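Local atomic coordinates of flagellar basal body protein (Helicobacter pylori, PDB entry 5NPY), a protein that probably builds part of the flagellar hook, the curved segment that joins the filament to the basal body rod. Residues N226-A231 against T380-P385; R393-W398 against F423-H428. All blocks are in the same frame, centred on the assembly; numbering follows the deposited sequence.

Contact 1. Residues N226-A231 against T380-P385; sequences NQDINA and TNSNDP. With 144 (tris-hydroxymethyl-methyl-ammonium), chain B.
The carboxylate of Asp228 reaches across and takes two hydrogen bonds from Ser382 on one oxygen. Its CG stands anti to the backbone N (chi1 -178°), and this swings OD1 toward the other segment. Ser382 N donates to Asp228 OD1 at 2.9 Å, on the anti side of that oxygen but tilted out of the carboxylate plane. Ser382 OG donates to Asp228 OD1 at 3.0 Å, from above that plane. Both donors come from the same face. The hydroxyl also accepts from Asn230: its ND2 lies 3.0 Å from Ser382 OG in a nearly straight bond, and OG sits in the plane of the Asn230 amide. Ser382 OG thus links two side chains of the turn. That turn is a type I beta turn from Asp228 to Ala231, with an Asx turn inside it, since Asp228 OD2 accepts from Asn230 N at 2.9 Å. It packs on the end of strand 370-381, where Thr380 and Asn381 form a classic beta bulge against Thr397. Outside the pair, Tyr266 bonds OD2 of Asp228. Lys277 makes a salt bridge to OD1 as its third partner and would be expected to offset the buried charge. Asp228 N also donates to Thr380 O at 3.0 Å. The Gln227 side chain crosses Thr380 at about a right angle, with OE1 3.4 Å from Thr380 CA. Its NE2 turns back to Ala231 O and also bonds Met379 O. Thr380 OG1 bonds both Thr397 and O3 of the bound tris-hydroxymethyl-methyl-ammonium, while Asn226 CB lies 3.2 Å from ligand O2.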
ATOM      1  N   ASN A 226     -13.612 -13.896  23.873  1.00 25.67           N
ATOM      2  CA  ASN A 226     -12.749 -14.505  22.866  1.00 28.03           C
ATOM      3  C   ASN A 226     -11.338 -13.907  22.811  1.00 27.62           C
ATOM      4  O   ASN A 226     -10.578 -14.252  21.902  1.00 23.38           O
ATOM      5  CB  ASN A 226     -13.395 -14.406  21.475  1.00 26.71           C
ATOM      6  CG  ASN A 226     -14.723 -15.163  21.387  1.00 47.31           C
ATOM      7  OD1 ASN A 226     -15.043 -15.988  22.252  1.00 49.17           O
ATOM      8  ND2 ASN A 226     -15.500 -14.885  20.334  1.00 49.99           N
ATOM      9  N   GLN A 227     -10.981 -13.023  23.737  1.00 24.25           N
ATOM     10  CA  GLN A 227      -9.654 -12.428  23.737  1.00 21.94           C
ATOM     11  C   GLN A 227      -8.661 -13.393  24.378  1.00 14.16           C
ATOM     12  O   GLN A 227      -8.851 -13.846  25.504  1.00 21.66           O
ATOM     13  CB  GLN A 227      -9.662 -11.080  24.453  1.00 18.08           C
ATOM     14  CG  GLN A 227      -8.324 -10.379  24.524  1.00 14.24           C
ATOM     15  CD  GLN A 227      -7.952  -9.769  23.218  1.00 21.88           C
ATOM     16  OE1 GLN A 227      -8.786  -9.654  22.289  1.00 21.06           O
ATOM     17  NE2 GLN A 227      -6.673  -9.396  23.098  1.00 17.20           N
ATOM     18  N   ASP A 228      -7.639 -13.756  23.623  1.00 19.03           N
ATOM     19  CA  ASP A 228      -6.519 -14.525  24.146  1.00 14.00           C
ATOM     20  C   ASP A 228      -5.851 -13.735  25.289  1.00 21.84           C
ATOM     21  O   ASP A 228      -5.429 -12.586  25.111  1.00 18.75           O
ATOM     22  CB  ASP A 228      -5.543 -14.802  22.986  1.00 13.86           C
ATOM     23  CG  ASP A 228      -4.329 -15.667  23.386  1.00 21.16           C
ATOM     24  OD1 ASP A 228      -3.629 -16.137  22.465  1.00 22.09           O
ATOM     25  OD2 ASP A 228      -4.051 -15.860  24.588  1.00 15.68           O
ATOM     26  N   ILE A 229      -5.796 -14.336  26.476  1.00 23.82           N
ATOM     27  CA  ILE A 229      -5.221 -13.656  27.638  1.00 23.50           C
ATOM     28  C   ILE A 229      -3.731 -13.337  27.438  1.00 26.38           C
ATOM     29  O   ILE A 229      -3.212 -12.400  28.053  1.00 22.08           O
ATOM     30  CB  ILE A 229      -5.467 -14.505  28.904  1.00 32.01           C
ATOM     31  CG1 ILE A 229      -5.214 -13.690  30.166  1.00 35.73           C
ATOM     32  CG2 ILE A 229      -4.608 -15.781  28.907  1.00 32.40           C
ATOM     33  CD1 ILE A 229      -5.575 -14.425  31.427  1.00 31.48           C
ATOM     34  N   ASN A 230      -3.019 -14.098  26.582  1.00 14.09           N
ATOM     35  CA  ASN A 230      -1.640 -13.771  26.203  1.00 26.50           C
ATOM     36  C   ASN A 230      -1.556 -12.598  25.231  1.00 34.84           C
ATOM     37  O   ASN A 230      -0.454 -12.064  25.031  1.00 33.59           O
ATOM     38  CB  ASN A 230      -0.944 -14.983  25.569  1.00 13.98           C
ATOM     39  CG  ASN A 230       0.580 -14.822  25.501  1.00 25.54           C
ATOM     40  OD1 ASN A 230       1.240 -14.638  26.546  1.00 25.67           O
ATOM     41  ND2 ASN A 230       1.146 -14.927  24.315  1.00 14.24           N
ATOM     42  N   ALA A 231      -2.672 -12.209  24.606  1.00 19.25           N
ATOM     43  CA  ALA A 231      -2.731 -11.019  23.745  1.00 18.06           C
ATOM     44  C   ALA A 231      -3.118  -9.786  24.553  1.00 27.44           C
ATOM     45  O   ALA A 231      -3.984  -8.994  24.162  1.00 25.81           O
ATOM     46  CB  ALA A 231      -3.702 -11.237  22.583  1.00 14.48           C
ATOM     47  N   THR A 380      -5.883 -10.015  19.005  1.00 15.70           N
ATOM     48  CA  THR A 380      -6.907 -10.814  19.656  1.00 18.26           C
ATOM     49  C   THR A 380      -6.455 -12.219  19.987  1.00 13.71           C
ATOM     50  O   THR A 380      -7.054 -12.848  20.866  1.00 24.69           O
ATOM     51  CB  THR A 380      -8.163 -10.909  18.764  1.00 14.27           C
ATOM     52  OG1 THR A 380      -7.792 -11.480  17.489  1.00 19.59           O
ATOM     53  CG2 THR A 380      -8.773  -9.527  18.536  1.00 13.84           C
ATOM     54  N   ASN A 381      -5.447 -12.730  19.299  1.00 13.61           N
ATOM     55  CA  ASN A 381      -4.998 -14.097  19.466  1.00 13.76           C
ATOM     56  C   ASN A 381      -3.505 -14.160  19.200  1.00 13.53           C
ATOM     57  O   ASN A 381      -3.025 -13.581  18.222  1.00 17.45           O
ATOM     58  CB  ASN A 381      -5.716 -15.067  18.517  1.00 16.36           C
ATOM     59  CG  ASN A 381      -5.521 -16.501  18.925  1.00 13.66           C
ATOM     60  OD1 ASN A 381      -6.060 -16.941  19.935  1.00 16.66           O
ATOM     61  ND2 ASN A 381      -4.718 -17.229  18.167  1.00 25.27           N
ATOM     62  N   SER A 382      -2.781 -14.872  20.051  1.00 13.58           N
ATOM     63  CA  SER A 382      -1.347 -15.020  19.848  1.00 18.69           C
ATOM     64  C   SER A 382      -1.031 -16.459  19.456  1.00 23.02           C
ATOM     65  O   SER A 382      -1.750 -17.396  19.827  1.00 21.28           O
ATOM     66  CB  SER A 382      -0.574 -14.609  21.104  1.00 15.53           C
ATOM     67  OG  SER A 382      -0.686 -15.615  22.082  1.00 21.70           O
ATOM     68  N   ASN A 383       0.023 -16.629  18.663  1.00 27.80           N
ATOM     69  CA  ASN A 383       0.416 -17.957  18.189  1.00 19.93           C
ATOM     70  C   ASN A 383       1.304 -18.616  19.247  1.00 26.98           C
ATOM     71  O   ASN A 383       2.475 -18.280  19.402  1.00 25.94           O
ATOM     72  CB  ASN A 383       1.102 -17.864  16.830  1.00 22.58           C
ATOM     73  CG  ASN A 383       1.934 -19.116  16.489  1.00 37.19           C
ATOM     74  OD1 ASN A 383       3.153 -19.038  16.300  1.00 46.32           O
ATOM     75  ND2 ASN A 383       1.280 -20.267  16.437  1.00 25.56           N
ATOM     76  N   ASP A 384       0.719 -19.553  19.982  1.00 24.17           N
ATOM     77  CA  ASP A 384       1.417 -20.322  20.987  1.00 25.08           C
ATOM     78  C   ASP A 384       2.279 -21.384  20.292  1.00 28.92           C
ATOM     79  O   ASP A 384       1.744 -22.194  19.538  1.00 25.54           O
ATOM     80  CB  ASP A 384       0.396 -20.944  21.946  1.00 23.50           C
ATOM     81  CG  ASP A 384       1.035 -21.853  23.020  1.00 33.51           C
ATOM     82  OD1 ASP A 384       2.232 -22.170  22.936  1.00 22.38           O
ATOM     83  OD2 ASP A 384       0.327 -22.234  24.001  1.00 21.44           O
ATOM     84  N   PRO A 385       3.601 -21.400  20.508  1.00 23.86           N
ATOM     85  CA  PRO A 385       4.427 -22.398  19.811  1.00 18.42           C
ATOM     86  C   PRO A 385       4.072 -23.831  20.152  1.00 16.60           C
ATOM     87  O   PRO A 385       4.374 -24.711  19.351  1.00 16.89           O
ATOM     88  CB  PRO A 385       5.855 -22.046  20.258  1.00 25.83           C
ATOM     89  CG  PRO A 385       5.679 -21.345  21.566  1.00 32.09           C
ATOM     90  CD  PRO A 385       4.430 -20.512  21.340  1.00 19.66           C
TER
HETATM   91  C1  144 B 701     -11.663 -15.361  16.372  1.00 20.73           C
HETATM   92  N   144 B 701     -11.007 -14.189  16.953  1.00 43.65           N
HETATM   93  C2  144 B 701     -11.427 -14.030  18.345  1.00 53.39           C
HETATM   94  O2  144 B 701     -12.689 -13.427  18.492  1.00 46.49           O
HETATM   95  C3  144 B 701     -11.367 -12.990  16.205  1.00 43.42           C
HETATM   96  O3  144 B 701     -10.439 -11.957  16.449  1.00 13.85           O
HETATM   97  C4  144 B 701      -9.537 -14.279  16.951  1.00 33.63           C
HETATM   98  O4  144 B 701      -8.927 -15.462  16.483  1.00 32.51           O

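Contact 2. Residues R393-W398 against F423-H428. With 144 (tris-hydroxymethyl-methyl-ammonium), chain B.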
ATOM      1  N   ARG A 393      -7.182 -21.995  17.335  1.00 32.36           N
ATOM      2  CA  ARG A 393      -6.698 -20.624  17.408  1.00 22.23           C
ATOM      3  C   ARG A 393      -5.181 -20.658  17.342  1.00 30.07           C
ATOM      4  O   ARG A 393      -4.489 -20.032  18.158  1.00 23.02           O
ATOM      5  CB  ARG A 393      -7.203 -19.939  18.677  1.00 24.43           C
ATOM      6  CG  ARG A 393      -8.744 -19.932  18.822  1.00 25.04           C
ATOM      7  CD  ARG A 393      -9.117 -19.378  20.185  1.00 32.32           C
ATOM      8  NE  ARG A 393      -8.578 -18.026  20.347  1.00 31.61           N
ATOM      9  CZ  ARG A 393      -9.288 -16.903  20.459  1.00 32.71           C
ATOM     10  NH1 ARG A 393     -10.615 -16.908  20.493  1.00 17.03           N
ATOM     11  NH2 ARG A 393      -8.636 -15.759  20.602  1.00 30.27           N
ATOM     12  N   LYS A 394      -4.665 -21.417  16.371  1.00 17.88           N
ATOM     13  CA  LYS A 394      -3.227 -21.477  16.161  1.00 13.84           C
ATOM     14  C   LYS A 394      -2.669 -20.148  15.650  1.00 22.49           C
ATOM     15  O   LYS A 394      -1.599 -19.696  16.097  1.00 22.27           O
ATOM     16  CB  LYS A 394      -2.891 -22.598  15.177  1.00 13.95           C
ATOM     17  CG  LYS A 394      -1.446 -23.051  15.242  1.00 27.75           C
ATOM     18  CD  LYS A 394      -0.786 -22.918  13.908  1.00 41.20           C
ATOM     19  CE  LYS A 394      -1.561 -23.667  12.835  1.00 40.48           C
ATOM     20  NZ  LYS A 394      -1.268 -23.058  11.523  1.00 31.65           N
ATOM     21  N   ASN A 395      -3.323 -19.550  14.653  1.00 15.98           N
ATOM     22  CA  ASN A 395      -2.769 -18.369  13.999  1.00 20.39           C
ATOM     23  C   ASN A 395      -2.920 -17.113  14.846  1.00 23.53           C
ATOM     24  O   ASN A 395      -3.969 -16.876  15.461  1.00 17.60           O
ATOM     25  CB  ASN A 395      -3.445 -18.137  12.654  1.00 20.71           C
ATOM     26  CG  ASN A 395      -3.096 -19.173  11.678  1.00 25.51           C
ATOM     27  OD1 ASN A 395      -2.169 -19.937  11.915  1.00 24.95           O
ATOM     28  ND2 ASN A 395      -3.835 -19.238  10.564  1.00 28.94           N
ATOM     29  N   GLN A 396      -1.873 -16.286  14.844  1.00 16.30           N
ATOM     30  CA  GLN A 396      -1.987 -14.962  15.434  1.00 13.34           C
ATOM     31  C   GLN A 396      -2.974 -14.142  14.621  1.00 22.78           C
ATOM     32  O   GLN A 396      -2.980 -14.197  13.386  1.00 13.27           O
ATOM     33  CB  GLN A 396      -0.635 -14.263  15.475  1.00 24.73           C
ATOM     34  CG  GLN A 396      -0.738 -12.758  15.511  1.00 30.06           C
ATOM     35  CD  GLN A 396       0.466 -12.135  16.137  1.00 48.90           C
ATOM     36  OE1 GLN A 396       1.005 -12.656  17.121  1.00 54.86           O
ATOM     37  NE2 GLN A 396       0.915 -11.004  15.575  1.00 49.87           N
ATOM     38  N   THR A 397      -3.839 -13.401  15.311  1.00 19.20           N
ATOM     39  CA  THR A 397      -4.843 -12.609  14.613  1.00 24.40           C
ATOM     40  C   THR A 397      -4.952 -11.235  15.240  1.00 13.37           C
ATOM     41  O   THR A 397      -4.785 -11.063  16.450  1.00 25.42           O
ATOM     42  CB  THR A 397      -6.280 -13.264  14.587  1.00 15.00           C
ATOM     43  OG1 THR A 397      -6.835 -13.323  15.906  1.00 13.53           O
ATOM     44  CG2 THR A 397      -6.225 -14.648  13.991  1.00 13.46           C
ATOM     45  N   TRP A 398      -5.289 -10.275  14.395  1.00 18.00           N
ATOM     46  CA  TRP A 398      -5.664  -8.927  14.788  1.00 26.64           C
ATOM     47  C   TRP A 398      -7.020  -8.624  14.175  1.00 14.16           C
ATOM     48  O   TRP A 398      -7.313  -9.083  13.071  1.00 22.12           O
ATOM     49  CB  TRP A 398      -4.629  -7.885  14.303  1.00 19.92           C
ATOM     50  CG  TRP A 398      -3.248  -8.092  14.816  1.00 27.95           C
ATOM     51  CD1 TRP A 398      -2.466  -9.195  14.648  1.00 25.87           C
ATOM     52  CD2 TRP A 398      -2.447  -7.139  15.547  1.00 29.85           C
ATOM     53  NE1 TRP A 398      -1.228  -8.989  15.233  1.00 23.99           N
ATOM     54  CE2 TRP A 398      -1.200  -7.743  15.797  1.00 15.07           C
ATOM     55  CE3 TRP A 398      -2.673  -5.836  16.017  1.00 30.15           C
ATOM     56  CZ2 TRP A 398      -0.188  -7.102  16.507  1.00 18.57           C
ATOM     57  CZ3 TRP A 398      -1.668  -5.198  16.707  1.00 24.01           C
ATOM     58  CH2 TRP A 398      -0.434  -5.830  16.945  1.00 17.75           C
ATOM     59  N   PHE A 423      -2.103 -14.492  10.534  1.00 17.75           N
ATOM     60  CA  PHE A 423      -0.728 -14.648  10.053  1.00 31.46           C
ATOM     61  C   PHE A 423      -0.332 -16.115   9.977  1.00 20.87           C
ATOM     62  O   PHE A 423      -0.546 -16.870  10.924  1.00 21.04           O
ATOM     63  CB  PHE A 423       0.284 -13.889  10.931  1.00 13.15           C
ATOM     64  CG  PHE A 423       0.196 -12.408  10.762  1.00 13.80           C
ATOM     65  CD1 PHE A 423      -0.585 -11.647  11.611  1.00 15.72           C
ATOM     66  CD2 PHE A 423       0.835 -11.783   9.703  1.00 14.21           C
ATOM     67  CE1 PHE A 423      -0.712 -10.278  11.433  1.00 15.29           C
ATOM     68  CE2 PHE A 423       0.713 -10.410   9.521  1.00 19.72           C
ATOM     69  CZ  PHE A 423      -0.044  -9.661  10.392  1.00 14.60           C
ATOM     70  N   ASP A 424       0.297 -16.492   8.870  1.00 27.80           N
ATOM     71  CA  ASP A 424       0.798 -17.849   8.709  1.00 23.91           C
ATOM     72  C   ASP A 424       1.816 -18.170   9.800  1.00 25.17           C
ATOM     73  O   ASP A 424       2.765 -17.420  10.029  1.00 18.82           O
ATOM     74  CB  ASP A 424       1.395 -17.999   7.312  1.00 25.53           C
ATOM     75  CG  ASP A 424       1.855 -19.417   7.009  1.00 28.86           C
ATOM     76  OD1 ASP A 424       1.299 -20.021   6.072  1.00 42.78           O
ATOM     77  OD2 ASP A 424       2.779 -19.916   7.686  1.00 26.70           O
ATOM     78  N   SER A 425       1.600 -19.276  10.508  1.00 35.91           N
ATOM     79  CA  SER A 425       2.435 -19.546  11.674  1.00 42.31           C
ATOM     80  C   SER A 425       3.892 -19.855  11.310  1.00 47.33           C
ATOM     81  O   SER A 425       4.763 -19.748  12.178  1.00 48.47           O
ATOM     82  CB  SER A 425       1.819 -20.689  12.477  1.00 38.10           C
ATOM     83  OG  SER A 425       1.461 -21.757  11.613  1.00 23.23           O
ATOM     84  N   ALA A 426       4.179 -20.211  10.051  1.00 43.59           N
ATOM     85  CA  ALA A 426       5.532 -20.526   9.591  1.00 43.17           C
ATOM     86  C   ALA A 426       6.194 -19.333   8.895  1.00 49.33           C
ATOM     87  O   ALA A 426       6.977 -18.601   9.511  1.00 50.35           O
ATOM     88  CB  ALA A 426       5.496 -21.731   8.643  1.00 40.35           C
ATOM     89  N   THR A 427       5.919 -19.162   7.598  1.00 45.41           N
ATOM     90  CA  THR A 427       6.145 -17.883   6.939  1.00 33.51           C
ATOM     91  C   THR A 427       5.357 -16.825   7.683  1.00 41.81           C
ATOM     92  O   THR A 427       4.256 -17.076   8.163  1.00 51.21           O
ATOM     93  CB  THR A 427       5.644 -17.915   5.501  1.00 35.94           C
ATOM     94  OG1 THR A 427       4.302 -17.399   5.481  1.00 24.43           O
ATOM     95  CG2 THR A 427       5.635 -19.357   4.963  1.00 28.53           C
ATOM     96  N   HIS A 428       5.876 -15.617   7.772  1.00 23.95           N
ATOM     97  CA  HIS A 428       5.120 -14.678   8.586  1.00 32.29           C
ATOM     98  C   HIS A 428       4.202 -13.783   7.760  1.00 20.69           C
ATOM     99  O   HIS A 428       3.943 -12.647   8.148  1.00 34.90           O
ATOM    100  CB  HIS A 428       6.083 -13.903   9.470  1.00 26.00           C
ATOM    101  CG  HIS A 428       6.679 -14.775  10.527  1.00 37.38           C
ATOM    102  ND1 HIS A 428       6.170 -14.844  11.807  1.00 30.93           N
ATOM    103  CD2 HIS A 428       7.667 -15.700  10.464  1.00 42.07           C
ATOM    104  CE1 HIS A 428       6.859 -15.731  12.501  1.00 44.87           C
ATOM    105  NE2 HIS A 428       7.770 -16.268  11.709  1.00 46.47           N
TER
HETATM  106  C1  144 B 701     -11.663 -15.361  16.372  1.00 20.73           C
HETATM  107  N   144 B 701     -11.007 -14.189  16.953  1.00 43.65           N
HETATM  108  C2  144 B 701     -11.427 -14.030  18.345  1.00 53.39           C
HETATM  109  O2  144 B 701     -12.689 -13.427  18.492  1.00 46.49           O
HETATM  110  C3  144 B 701     -11.367 -12.990  16.205  1.00 43.42           C
HETATM  111  O3  144 B 701     -10.439 -11.957  16.449  1.00 13.85           O
HETATM  112  C4  144 B 701      -9.537 -14.279  16.951  1.00 33.63           C
HETATM  113  O4  144 B 701      -8.927 -15.462  16.483  1.00 32.51           O
HETATM  114  O   HOH W   1       0.334 -17.233  13.397  1.00 13.38           O
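A water stands between Gln396 and Phe423. It accepts from Gln396 N at 2.8 Å and donates to Phe423 O at 2.6 Å. The only direct backbone bond between the segments runs from Phe423 N to Gln396 O, at 3.0 Å. It is bent at the hydrogen, with an N-H...O angle of 130°. Beside it, the side chains of Gln396 and Phe423 lie side by side and point the same way. CG of Gln396 is 4.1 Å from CD1 of the phenyl ring. Phe423 CG stands anti to its own carbonyl carbon (chi1 -72°), which sets the ring beside the Gln396 side chain with its CE1 edge toward Trp398. Trp398 CD1 lies near the plane of that ring, 3.8 Å from Phe423 CE1. The two ring planes are steeply inclined, at 80°, and the pair is oblique. Met379 and Tyr377 of strand 370-381 also touch the indole.

Toward Lys394 and Ser425 the contact becomes polar. The Lys394 chain bends at chi2 and chi3, and its NZ donates to Ser425 OG at 3.0 Å. The aliphatic part follows, with CD of Lys394 3.4 Å from Ser425 OG. NZ also donates to Asn395 OD1 at 3.3 Å, so the ammonium joins its neighbour to the facing loop. In that loop, Asp424 OD2 accepts from Ala426 N in an Asx turn. On the side of the bound tris-hydroxymethyl-methyl-ammonium, O4 of the ligand makes a weak bond to Thr397 OG1, and the Arg393 guanidinium has the ligand over one face. The arrangement is the open end of a beta hairpin, strands 396-406 and 411-423, with a water in place of one backbone bond and a ligand pocket beside it.

Contact 1 closes before contact 2 opens along the chain, and their centres lie 11 Å apart. Both reach one antiparallel sheet. Strand 370-381 serves contact 1, and its neighbour 396-406 serves contact 2. The two contacts meet directly: Thr380 OG1 is 2.6 Å from Thr397 OG1, and Asn381 OD1 is 2.8 Å from Arg393 NE, both probable hydrogen bonds. Contact 1 ties the loop after helix 221-226 to this end of the sheet. Contact 2 joins strand 396-406 to the end of strand 411-423 and the loop after it. Both touch the bound tris-hydroxymethyl-methyl-ammonium, so residues far apart in sequence line one pocket, which Glu399 and Ile420 help to complete.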